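Local coordinates for putative uncharacterized protein Ta1305 (Thermoplasma acidophilum, PDB 4RKS) that phosphorylates (R)-mevalonate at its 3-hydroxyl with ATP, a step of the alternative mevalonate pathway to isoprenoids in extreme acidophiles, at residues G162-T170 with L325-H333. Sequence-based numbering, arbitrary orientation.
With MEV ((R)-mevalonate), chain C.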
# COMPACT_ATOMS: atom_id res chain seq x y z
N GLY A 162 -7.15 -1.32 -1.41
CA GLY A 162 -7.84 -0.16 -1.94
C GLY A 162 -6.93 1.01 -2.29
O GLY A 162 -7.25 1.81 -3.17
N ARG A 163 -5.81 1.14 -1.57
CA ARG A 163 -4.85 2.20 -1.84
C ARG A 163 -4.35 2.06 -3.27
O ARG A 163 -4.25 3.03 -4.02
CB ARG A 163 -3.67 2.14 -0.87
CG ARG A 163 -3.95 2.52 0.57
CD ARG A 163 -2.73 2.14 1.45
NE ARG A 163 -2.91 2.51 2.85
CZ ARG A 163 -2.02 2.27 3.81
NH1 ARG A 163 -0.88 1.64 3.54
NH2 ARG A 163 -2.27 2.65 5.06
N SER A 164 -4.03 0.83 -3.64
CA SER A 164 -3.46 0.58 -4.94
C SER A 164 -4.54 0.47 -6.02
O SER A 164 -4.28 0.77 -7.17
CB SER A 164 -2.61 -0.70 -4.89
OG SER A 164 -2.08 -0.99 -6.16
N LEU A 165 -5.75 0.06 -5.65
CA LEU A 165 -6.82 -0.05 -6.63
C LEU A 165 -7.18 1.33 -7.21
O LEU A 165 -7.31 1.49 -8.41
CB LEU A 165 -8.06 -0.72 -6.01
CG LEU A 165 -9.23 -0.98 -6.97
CD1 LEU A 165 -8.81 -1.86 -8.13
CD2 LEU A 165 -10.43 -1.59 -6.23
N PHE A 166 -7.32 2.33 -6.34
CA PHE A 166 -7.81 3.62 -6.79
C PHE A 166 -6.71 4.62 -7.12
O PHE A 166 -6.86 5.49 -7.98
CB PHE A 166 -8.75 4.20 -5.73
CG PHE A 166 -10.06 3.47 -5.66
CD1 PHE A 166 -11.07 3.75 -6.57
CD2 PHE A 166 -10.27 2.50 -4.71
CE1 PHE A 166 -12.28 3.08 -6.53
CE2 PHE A 166 -11.49 1.81 -4.65
CZ PHE A 166 -12.49 2.11 -5.56
N GLY A 167 -5.58 4.49 -6.45
CA GLY A 167 -4.42 5.29 -6.80
C GLY A 167 -4.37 6.63 -6.11
O GLY A 167 -5.27 6.98 -5.35
N GLY A 168 -3.32 7.40 -6.37
CA GLY A 168 -3.18 8.70 -5.73
C GLY A 168 -3.22 8.65 -4.21
O GLY A 168 -2.73 7.70 -3.58
N LEU A 169 -3.78 9.70 -3.62
CA LEU A 169 -3.99 9.73 -2.18
C LEU A 169 -5.40 9.27 -1.89
O LEU A 169 -6.35 9.78 -2.47
CB LEU A 169 -3.78 11.14 -1.62
CG LEU A 169 -4.16 11.39 -0.16
CD1 LEU A 169 -3.27 10.57 0.76
CD2 LEU A 169 -4.07 12.90 0.17
N THR A 170 -5.53 8.29 -1.00
CA THR A 170 -6.83 7.76 -0.63
C THR A 170 -7.00 7.77 0.87
O THR A 170 -6.01 7.84 1.63
CB THR A 170 -7.04 6.32 -1.13
OG1 THR A 170 -5.98 5.49 -0.62
CG2 THR A 170 -7.07 6.27 -2.67
N LEU A 325 11.23 8.18 -5.61
CA LEU A 325 9.85 7.75 -5.81
C LEU A 325 8.91 8.90 -6.16
O LEU A 325 9.20 10.07 -5.89
CB LEU A 325 9.33 7.05 -4.55
CG LEU A 325 10.13 5.89 -3.97
CD1 LEU A 325 9.48 5.34 -2.70
CD2 LEU A 325 10.31 4.78 -4.99
N ARG A 326 7.76 8.57 -6.75
CA ARG A 326 6.73 9.56 -7.01
C ARG A 326 5.33 8.97 -6.83
O ARG A 326 5.15 7.76 -6.90
CB ARG A 326 6.89 10.14 -8.42
CG ARG A 326 6.74 9.13 -9.53
CD ARG A 326 6.44 9.82 -10.86
NE ARG A 326 7.35 10.93 -11.13
CZ ARG A 326 7.40 11.58 -12.29
NH1 ARG A 326 6.60 11.23 -13.29
NH2 ARG A 326 8.27 12.58 -12.45
N ILE A 327 4.35 9.84 -6.61
CA ILE A 327 2.95 9.40 -6.43
C ILE A 327 2.37 9.00 -7.78
O ILE A 327 2.50 9.75 -8.73
CB ILE A 327 2.07 10.50 -5.82
CG1 ILE A 327 2.64 10.99 -4.49
CG2 ILE A 327 0.61 10.04 -5.70
CD1 ILE A 327 3.19 9.92 -3.63
N VAL A 328 1.73 7.83 -7.88
CA VAL A 328 1.14 7.42 -9.15
C VAL A 328 -0.34 7.02 -9.00
O VAL A 328 -0.92 7.16 -7.91
CB VAL A 328 1.94 6.26 -9.80
CG1 VAL A 328 3.40 6.70 -10.07
CG2 VAL A 328 1.92 5.01 -8.91
N GLY A 329 -0.94 6.53 -10.09
CA GLY A 329 -2.38 6.24 -10.15
C GLY A 329 -2.76 4.81 -9.78
O GLY A 329 -1.94 4.08 -9.21
N GLY A 330 -3.98 4.41 -10.11
CA GLY A 330 -4.52 3.11 -9.69
C GLY A 330 -4.21 1.94 -10.62
O GLY A 330 -3.53 2.11 -11.62
N ALA A 331 -4.70 0.75 -10.26
CA ALA A 331 -4.43 -0.47 -11.02
C ALA A 331 -5.05 -0.40 -12.40
O ALA A 331 -6.05 0.30 -12.60
CB ALA A 331 -4.97 -1.68 -10.26
N TRP A 332 -4.49 -1.12 -13.38
CA TRP A 332 -5.05 -1.04 -14.73
C TRP A 332 -4.90 -2.35 -15.49
O TRP A 332 -4.05 -3.17 -15.18
CB TRP A 332 -4.41 0.12 -15.53
CG TRP A 332 -2.89 0.11 -15.56
CD1 TRP A 332 -2.04 0.59 -14.61
CD2 TRP A 332 -2.06 -0.37 -16.63
NE1 TRP A 332 -0.73 0.43 -15.01
CE2 TRP A 332 -0.72 -0.15 -16.26
CE3 TRP A 332 -2.33 -0.95 -17.88
CZ2 TRP A 332 0.36 -0.52 -17.07
CZ3 TRP A 332 -1.26 -1.30 -18.69
CH2 TRP A 332 0.07 -1.09 -18.28
N HIS A 333 -5.74 -2.56 -16.49
CA HIS A 333 -5.71 -3.84 -17.19
C HIS A 333 -5.30 -3.71 -18.65
O HIS A 333 -5.37 -2.63 -19.26
CB HIS A 333 -7.08 -4.52 -17.08
CG HIS A 333 -8.12 -3.94 -17.99
ND1 HIS A 333 -8.34 -4.39 -19.27
CD2 HIS A 333 -9.00 -2.93 -17.79
CE1 HIS A 333 -9.30 -3.68 -19.83
NE2 HIS A 333 -9.71 -2.78 -18.96
C8 MEV C . -0.73 -1.82 6.43
O8 MEV C . -1.49 -3.02 6.39
C2 MEV C . 0.24 -1.92 7.59
C3 MEV C . 1.38 -0.92 7.63
O7 MEV C . 2.06 -0.83 6.41
C4 MEV C . 0.88 0.46 8.01
C5 MEV C . 0.34 1.25 6.84
O3 MEV C . 0.97 1.34 5.74
O4 MEV C . -0.77 1.82 6.95
C6 MEV C . 2.35 -1.42 8.68
O HOH W 1 -1.72 1.33 -8.38
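The C-terminal end of helix 161-166 meets the glycine-containing link between strands 321-327 and 332-333, and Gly167 and Gly330 bring the two backbones together, their CA atoms 3.6 Å apart. Gly167, the first residue to leave the helix, has positive phi (87°), and its CA packs directly on the glycine backbone of the link, 3.4 Å from Gly329 C. Ser164 O and Leu165 O, near the helix end, take up contacts from the link. Ala331 N donates to Leu165 O at 3.3 Å, lying well above that carbonyl's plane, and more weakly to Ser164 O at 3.1 Å, while Gly330 CA makes CH-O contacts with both oxygens. A water donates to Ser164 O and Gly329 O, bridging the two segments. Beyond the turn, Gly168 N bonds to Val328 O at 2.9 Å, in the carbonyl plane and fairly straight (154°). Few side chains take part: Ile327 turns its CG2 branch to Gly168 CA, and Leu165 CD1 meets Ala331 CB at 4.4 Å. Ser164 OG is hydrogen-bonded to Tyr30 O of strand 24-34. From the same helix, Arg163 extends its chain to mevalonate and makes two nearly straight hydrogen bonds, NH1 to O3 at 2.9 Å and NH2 to O4 at 2.6 Å, a side-by-side, two-pronged grip on the carboxylate. This backbone-led junction thus joins the C-terminal strands to a substrate-binding helix of the GHMP kinase N-terminal domain.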